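Local coordinates for actin depolymerization factor 2 (Plasmodium berghei, PDB 2XFA), which probably binds actin and promotes the turnover of its filaments in the malaria parasite, at residues His27-Ile33 with Asp45-Met51; Arg91-Trp97 with Ile124-Ile130. One frame throughout, in Å; residues are numbered along the deposited sequence.

Contact 1 of 2, residues His27-Ile33 with Asp45-Met51; sequences HLNKYII and DVLEHDM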
loop_
_atom_site.group_PDB
_atom_site.type_symbol
_atom_site.label_atom_id
_atom_site.label_comp_id
_atom_site.label_asym_id
_atom_site.label_seq_id
_atom_site.Cartn_x
_atom_site.Cartn_y
_atom_site.Cartn_z
ATOM N N HIS A 27 1.798 0.974 -16.094
ATOM C CA HIS A 27 1.641 2.291 -15.481
ATOM C C HIS A 27 0.225 2.845 -15.577
ATOM O O HIS A 27 0.035 4.060 -15.642
ATOM C CB HIS A 27 2.626 3.289 -16.099
ATOM C CG HIS A 27 4.057 2.992 -15.783
ATOM N ND1 HIS A 27 4.870 2.265 -16.626
ATOM C CD2 HIS A 27 4.817 3.310 -14.709
ATOM C CE1 HIS A 27 6.072 2.153 -16.087
ATOM N NE2 HIS A 27 6.066 2.779 -14.924
ATOM N N LEU A 28 -0.767 1.961 -15.576
ATOM C CA LEU A 28 -2.158 2.381 -15.716
ATOM C C LEU A 28 -2.815 2.647 -14.362
ATOM O O LEU A 28 -3.926 3.172 -14.295
ATOM C CB LEU A 28 -2.956 1.348 -16.524
ATOM C CG LEU A 28 -2.523 1.168 -17.990
ATOM C CD1 LEU A 28 -3.300 0.049 -18.683
ATOM C CD2 LEU A 28 -2.652 2.477 -18.772
ATOM N N ASN A 29 -2.124 2.278 -13.288
ATOM C CA ASN A 29 -2.601 2.536 -11.933
ATOM C C ASN A 29 -1.551 3.339 -11.195
ATOM O O ASN A 29 -0.361 3.077 -11.344
ATOM C CB ASN A 29 -2.830 1.226 -11.177
ATOM C CG ASN A 29 -3.938 0.380 -11.778
ATOM O OD1 ASN A 29 -4.968 0.897 -12.221
ATOM N ND2 ASN A 29 -3.743 -0.937 -11.768
ATOM N N LYS A 30 -1.976 4.304 -10.393
ATOM C CA LYS A 30 -1.037 5.036 -9.557
ATOM C C LYS A 30 -0.875 4.398 -8.174
ATOM O O LYS A 30 0.197 4.456 -7.587
ATOM C CB LYS A 30 -1.459 6.494 -9.413
ATOM C CG LYS A 30 -0.292 7.451 -9.290
ATOM C CD LYS A 30 0.494 7.492 -10.581
ATOM C CE LYS A 30 1.783 8.276 -10.425
ATOM N NZ LYS A 30 2.616 8.211 -11.661
ATOM N N TYR A 31 -1.959 3.846 -7.630
ATOM C CA TYR A 31 -1.881 3.101 -6.397
ATOM C C TYR A 31 -2.992 2.089 -6.338
ATOM O O TYR A 31 -3.981 2.200 -7.037
ATOM C CB TYR A 31 -1.871 3.981 -5.128
ATOM C CG TYR A 31 -3.143 4.727 -4.807
ATOM C CD1 TYR A 31 -4.173 4.121 -4.111
ATOM C CD2 TYR A 31 -3.301 6.045 -5.176
ATOM C CE1 TYR A 31 -5.325 4.801 -3.810
ATOM C CE2 TYR A 31 -4.455 6.736 -4.877
ATOM C CZ TYR A 31 -5.462 6.107 -4.196
ATOM O OH TYR A 31 -6.609 6.789 -3.900
ATOM N N ILE A 32 -2.789 1.069 -5.527
ATOM C CA ILE A 32 -3.788 0.031 -5.368
ATOM C C ILE A 32 -3.880 -0.135 -3.881
ATOM O O ILE A 32 -2.856 -0.091 -3.213
ATOM C CB ILE A 32 -3.340 -1.296 -5.941
ATOM C CG1 ILE A 32 -2.972 -1.146 -7.416
ATOM C CG2 ILE A 32 -4.437 -2.334 -5.765
ATOM C CD1 ILE A 32 -2.023 -2.248 -7.914
ATOM N N ILE A 33 -5.102 -0.277 -3.366
ATOM C CA ILE A 33 -5.303 -0.640 -1.978
ATOM C C ILE A 33 -5.966 -2.020 -1.979
ATOM O O ILE A 33 -6.892 -2.250 -2.733
ATOM C CB ILE A 33 -6.171 0.415 -1.239
ATOM C CG1 ILE A 33 -5.412 1.741 -1.172
ATOM C CG2 ILE A 33 -6.465 -0.026 0.177
ATOM C CD1 ILE A 33 -6.207 2.867 -0.665
ATOM N N ASP A 45 -9.280 -3.351 -3.231
ATOM C CA ASP A 45 -10.285 -2.502 -2.618
ATOM C C ASP A 45 -10.478 -1.217 -3.433
ATOM O O ASP A 45 -11.602 -0.795 -3.692
ATOM C CB ASP A 45 -9.867 -2.174 -1.191
ATOM C CG ASP A 45 -10.794 -1.165 -0.525
ATOM O OD1 ASP A 45 -11.993 -1.103 -0.908
ATOM O OD2 ASP A 45 -10.323 -0.443 0.391
ATOM N N VAL A 46 -9.369 -0.607 -3.839
ATOM C CA VAL A 46 -9.395 0.661 -4.561
ATOM C C VAL A 46 -8.282 0.691 -5.591
ATOM O O VAL A 46 -7.172 0.176 -5.347
ATOM C CB VAL A 46 -9.142 1.867 -3.602
ATOM C CG1 VAL A 46 -9.069 3.179 -4.371
ATOM C CG2 VAL A 46 -10.187 1.932 -2.505
ATOM N N LEU A 47 -8.578 1.304 -6.732
ATOM C CA LEU A 47 -7.597 1.543 -7.780
ATOM C C LEU A 47 -7.625 3.006 -8.174
ATOM O O LEU A 47 -8.677 3.523 -8.532
ATOM C CB LEU A 47 -7.938 0.720 -9.025
ATOM C CG LEU A 47 -7.608 -0.768 -9.005
ATOM C CD1 LEU A 47 -8.282 -1.481 -10.156
ATOM C CD2 LEU A 47 -6.124 -0.956 -9.093
ATOM N N GLU A 48 -6.481 3.676 -8.135
ATOM C CA GLU A 48 -6.402 5.021 -8.690
ATOM C C GLU A 48 -5.858 4.963 -10.107
ATOM O O GLU A 48 -4.679 4.690 -10.309
ATOM C CB GLU A 48 -5.535 5.930 -7.825
ATOM C CG GLU A 48 -5.700 7.421 -8.109
ATOM C CD GLU A 48 -7.074 7.944 -7.713
ATOM O OE1 GLU A 48 -7.281 8.261 -6.519
ATOM O OE2 GLU A 48 -7.953 8.037 -8.597
ATOM N N HIS A 49 -6.733 5.221 -11.078
ATOM C CA HIS A 49 -6.389 5.191 -12.499
ATOM C C HIS A 49 -5.794 6.503 -13.009
ATOM O O HIS A 49 -5.311 6.567 -14.140
ATOM C CB HIS A 49 -7.632 4.887 -13.341
ATOM C CG HIS A 49 -8.232 3.540 -13.086
ATOM N ND1 HIS A 49 -7.641 2.371 -13.511
ATOM C CD2 HIS A 49 -9.383 3.182 -12.470
ATOM C CE1 HIS A 49 -8.399 1.346 -13.158
ATOM N NE2 HIS A 49 -9.460 1.810 -12.525
ATOM N N ASP A 50 -5.852 7.554 -12.196
ATOM C CA ASP A 50 -5.392 8.871 -12.630
ATOM C C ASP A 50 -3.876 8.918 -12.806
ATOM O O ASP A 50 -3.145 9.360 -11.915
ATOM C CB ASP A 50 -5.839 9.945 -11.645
ATOM C CG ASP A 50 -5.635 11.351 -12.182
ATOM O OD1 ASP A 50 -4.846 11.529 -13.141
ATOM O OD2 ASP A 50 -6.268 12.283 -11.638
ATOM N N MET A 51 -3.410 8.463 -13.964
ATOM C CA MET A 51 -1.985 8.459 -14.272
ATOM C C MET A 51 -1.461 9.888 -14.458
ATOM O O MET A 51 -0.279 10.100 -14.738
ATOM C CB MET A 51 -1.696 7.579 -15.497
ATOM C CG MET A 51 -2.779 7.620 -16.583
ATOM S SD MET A 51 -2.426 6.554 -18.006
ATOM C CE MET A 51 -3.857 6.854 -19.048
#
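E48 lies against the ring of Y31, and its chain can be followed outward from the strand. E48 CB sits over one face of the ring toward its rim, 3.6 Å from the Y31 centroid. E48 CG, anti to the backbone N (chi1 -164°), continues above the same side of the ring, 3.5 Å from CE2 of Y31. A bend at chi2 (68°) then brings the carboxylate beside the phenol end, its plane 77° from that of the ring, with E48 OE1 3.1 Å from Y31 OH. The polar ends have further partners: N66 OD1 is hydrogen-bonded to Y31 OH, and R62 forms a salt bridge with E48 OE1, tying the pair to helix 56-65 and the loop after it. On the other face of the sheet, I32 CG1 packs alongside L47 CD2 at 3.6 Å, next to helix 14-24. The backbones run antiparallel. E48 O takes a nearly straight bond from K30 N (2.7 Å), and I33 N bonds to V46 O. At the far end I33 O accepts from two donors, D45 N at 2.7 Å and V46 N at 3.2 Å, so two residues of one strand face a single residue of the other. The arrangement is that of a beta hairpin, strands 31-37 and 41-48, carrying a classic beta bulge within the ADF/cofilin fold.

Contact 2 of 2, residues Arg91-Trp97 with Ile124-Ile130; sequences RIYFIFW and IFKSLEI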
loop_
_atom_site.group_PDB
_atom_site.type_symbol
_atom_site.label_atom_id
_atom_site.label_comp_id
_atom_site.label_asym_id
_atom_site.label_seq_id
_atom_site.Cartn_x
_atom_site.Cartn_y
_atom_site.Cartn_z
ATOM N N ARG A 91 9.238 5.037 -7.807
ATOM C CA ARG A 91 9.624 3.916 -6.930
ATOM C C ARG A 91 8.376 3.229 -6.392
ATOM O O ARG A 91 7.412 3.892 -6.007
ATOM C CB ARG A 91 10.452 4.401 -5.735
ATOM C CG ARG A 91 11.812 5.049 -6.077
ATOM C CD ARG A 91 12.334 4.524 -7.390
ATOM N NE ARG A 91 13.790 4.607 -7.496
ATOM C CZ ARG A 91 14.478 4.265 -8.581
ATOM N NH1 ARG A 91 13.841 3.830 -9.661
ATOM N NH2 ARG A 91 15.800 4.364 -8.591
ATOM N N ILE A 92 8.394 1.907 -6.328
ATOM C CA ILE A 92 7.225 1.191 -5.847
ATOM C C ILE A 92 7.334 0.950 -4.356
ATOM O O ILE A 92 8.263 0.296 -3.899
ATOM C CB ILE A 92 7.031 -0.139 -6.565
ATOM C CG1 ILE A 92 6.762 0.097 -8.052
ATOM C CG2 ILE A 92 5.854 -0.885 -5.950
ATOM C CD1 ILE A 92 6.899 -1.171 -8.873
ATOM N N TYR A 93 6.410 1.522 -3.592
ATOM C CA TYR A 93 6.387 1.311 -2.147
ATOM C C TYR A 93 5.268 0.345 -1.816
ATOM O O TYR A 93 4.207 0.405 -2.415
ATOM C CB TYR A 93 6.149 2.631 -1.413
ATOM C CG TYR A 93 7.400 3.457 -1.305
ATOM C CD1 TYR A 93 8.121 3.516 -0.113
ATOM C CD2 TYR A 93 7.907 4.122 -2.412
ATOM C CE1 TYR A 93 9.295 4.262 -0.021
ATOM C CE2 TYR A 93 9.082 4.862 -2.334
ATOM C CZ TYR A 93 9.769 4.934 -1.140
ATOM O OH TYR A 93 10.930 5.675 -1.076
ATOM N N PHE A 94 5.494 -0.516 -0.838
ATOM C CA PHE A 94 4.441 -1.376 -0.331
ATOM C C PHE A 94 4.197 -0.923 1.109
ATOM O O PHE A 94 5.137 -0.793 1.878
ATOM C CB PHE A 94 4.881 -2.838 -0.346
ATOM C CG PHE A 94 3.859 -3.776 0.209
ATOM C CD1 PHE A 94 2.972 -4.423 -0.633
ATOM C CD2 PHE A 94 3.766 -3.994 1.573
ATOM C CE1 PHE A 94 2.015 -5.303 -0.128
ATOM C CE2 PHE A 94 2.804 -4.867 2.094
ATOM C CZ PHE A 94 1.929 -5.521 1.245
ATOM N N ILE A 95 2.948 -0.653 1.465
ATOM C CA ILE A 95 2.677 -0.098 2.783
ATOM C C ILE A 95 1.658 -0.963 3.474
ATOM O O ILE A 95 0.609 -1.264 2.918
ATOM C CB ILE A 95 2.116 1.329 2.672
ATOM C CG1 ILE A 95 3.109 2.216 1.922
ATOM C CG2 ILE A 95 1.751 1.896 4.059
ATOM C CD1 ILE A 95 2.445 3.447 1.289
ATOM N N PHE A 96 1.989 -1.389 4.677
ATOM C CA PHE A 96 1.054 -2.122 5.495
ATOM C C PHE A 96 0.509 -1.139 6.532
ATOM O O PHE A 96 1.202 -0.755 7.492
ATOM C CB PHE A 96 1.730 -3.326 6.147
ATOM C CG PHE A 96 0.866 -4.066 7.142
ATOM C CD1 PHE A 96 -0.530 -4.040 7.049
ATOM C CD2 PHE A 96 1.454 -4.806 8.156
ATOM C CE1 PHE A 96 -1.305 -4.726 7.973
ATOM C CE2 PHE A 96 0.683 -5.492 9.087
ATOM C CZ PHE A 96 -0.688 -5.466 9.000
ATOM N N TRP A 97 -0.728 -0.720 6.299
ATOM C CA TRP A 97 -1.466 0.161 7.220
ATOM C C TRP A 97 -2.137 -0.690 8.273
ATOM O O TRP A 97 -3.017 -1.511 7.968
ATOM C CB TRP A 97 -2.522 0.917 6.448
ATOM C CG TRP A 97 -3.488 1.751 7.282
ATOM C CD1 TRP A 97 -4.850 1.659 7.263
ATOM C CD2 TRP A 97 -3.176 2.794 8.224
ATOM N NE1 TRP A 97 -5.416 2.594 8.126
ATOM C CE2 TRP A 97 -4.415 3.290 8.737
ATOM C CE3 TRP A 97 -1.990 3.367 8.672
ATOM C CZ2 TRP A 97 -4.487 4.329 9.682
ATOM C CZ3 TRP A 97 -2.055 4.383 9.620
ATOM C CH2 TRP A 97 -3.299 4.851 10.117
ATOM N N ILE A 124 9.396 -4.276 -5.605
ATOM C CA ILE A 124 9.200 -3.308 -4.510
ATOM C C ILE A 124 10.479 -2.580 -4.099
ATOM O O ILE A 124 11.499 -3.197 -3.761
ATOM C CB ILE A 124 8.620 -3.964 -3.253
ATOM C CG1 ILE A 124 7.255 -4.573 -3.562
ATOM C CG2 ILE A 124 8.512 -2.945 -2.101
ATOM C CD1 ILE A 124 6.713 -5.394 -2.406
ATOM N N PHE A 125 10.410 -1.254 -4.111
ATOM C CA PHE A 125 11.528 -0.412 -3.706
ATOM C C PHE A 125 11.661 -0.418 -2.194
ATOM O O PHE A 125 12.757 -0.502 -1.666
ATOM C CB PHE A 125 11.345 1.009 -4.217
ATOM C CG PHE A 125 12.513 1.892 -3.963
ATOM C CD1 PHE A 125 13.555 1.958 -4.877
ATOM C CD2 PHE A 125 12.576 2.666 -2.821
ATOM C CE1 PHE A 125 14.641 2.758 -4.655
ATOM C CE2 PHE A 125 13.668 3.478 -2.591
ATOM C CZ PHE A 125 14.708 3.518 -3.509
ATOM N N LYS A 126 10.544 -0.342 -1.486
ATOM C CA LYS A 126 10.597 -0.435 -0.032
ATOM C C LYS A 126 9.267 -0.882 0.542
ATOM O O LYS A 126 8.201 -0.479 0.075
ATOM C CB LYS A 126 11.006 0.898 0.589
ATOM C CG LYS A 126 11.414 0.771 2.031
ATOM C CD LYS A 126 12.226 1.969 2.449
ATOM C CE LYS A 126 12.935 1.729 3.761
ATOM N NZ LYS A 126 13.590 2.977 4.250
ATOM N N SER A 127 9.344 -1.741 1.547
ATOM C CA SER A 127 8.157 -2.204 2.242
ATOM C C SER A 127 8.101 -1.504 3.605
ATOM O O SER A 127 9.120 -1.421 4.299
ATOM C CB SER A 127 8.228 -3.711 2.412
ATOM O OG SER A 127 7.071 -4.162 3.086
ATOM N N LEU A 128 6.926 -0.992 3.972
ATOM C CA LEU A 128 6.766 -0.168 5.173
ATOM C C LEU A 128 5.616 -0.661 6.028
ATOM O O LEU A 128 4.626 -1.133 5.522
ATOM C CB LEU A 128 6.423 1.276 4.784
ATOM C CG LEU A 128 7.345 2.017 3.820
ATOM C CD1 LEU A 128 6.826 3.408 3.518
ATOM C CD2 LEU A 128 8.707 2.086 4.449
ATOM N N GLU A 129 5.744 -0.513 7.331
ATOM C CA GLU A 129 4.626 -0.741 8.214
ATOM C C GLU A 129 4.373 0.559 8.968
ATOM O O GLU A 129 5.310 1.135 9.556
ATOM C CB GLU A 129 4.915 -1.890 9.181
ATOM C CG GLU A 129 3.733 -2.237 10.109
ATOM C CD GLU A 129 4.080 -3.341 11.110
ATOM O OE1 GLU A 129 4.562 -4.416 10.680
ATOM O OE2 GLU A 129 3.874 -3.131 12.326
ATOM N N ILE A 130 3.124 1.008 8.910
ATOM C CA ILE A 130 2.659 2.211 9.598
ATOM C C ILE A 130 1.484 1.878 10.528
ATOM O O ILE A 130 0.467 1.331 10.118
ATOM C CB ILE A 130 2.207 3.285 8.601
ATOM C CG1 ILE A 130 3.357 3.655 7.666
ATOM C CG2 ILE A 130 1.716 4.528 9.342
ATOM C CD1 ILE A 130 3.015 4.784 6.708
#
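F125 and R91 meet at one end of the contact, and F125 gives up more surface to it than any other residue of the two segments. Its CG is anti to the backbone N (chi1 -174°), which brings the ring against the aliphatic part of R91. R91 CG stands over the centre of one ring face, 3.8 Å from the F125 centroid, in a CH-pi contact only 11° off the normal. Farther out, R91 NE comes within 3.5 Å of F125 CE1. Y93 runs alongside F125, the two rings inclined at 44°.

F94, on the face of the sheet shared with S127, F96 and E129, is the next most covered. Its CB meets I124 CD1 at 3.8 Å, while its ring atom CD2 approaches S127 OG; that hydroxyl is hydrogen-bonded to K114 of helix 104-118, the helix that also packs against F94 through L117 and V118. I130 belongs to the opposite face, with Y93, I95 and L128. Its CG2 lies in the plane of the W97 indole, 3.8 Å from CZ3, and its CD1 reaches I95 CG2. Helix 137-146 covers this face, with L141 and I144 touching L128 and E140 touching I130.

A parallel ladder links the backbones: K126 O and L128 O accept nearly straight bonds from F94 N and F96 N, while F94 O and F96 O accept from L128 N and I130 N. At the entry, I92 O receives F125 N at 2.7 Å and a weak bond from K126 N. The chemistry therefore implies cohesion from backbone bonding and apolar packing between two helical layers, with the aliphatic part of an arginine laid over an aromatic face at one end.

Contacts 1 and 2 belong to the same mixed sheet but do not touch: their centres are about 15 Å apart and their nearest atoms about 7 Å apart. Strand 73-81 bridges them, with backbone hydrogen bonds to K30 and I32 of contact 1 on one side and to R91, Y93, I95 and W97 of contact 2 on the other. The contacts follow one another along the chain, an antiparallel hairpin first and a parallel beta-alpha-beta crossover through helix 104-118 later. Contact 2 includes an outermost strand of the sheet, yet its centre lies about 6 Å from the centre of the chain, that of contact 1 about 11 Å.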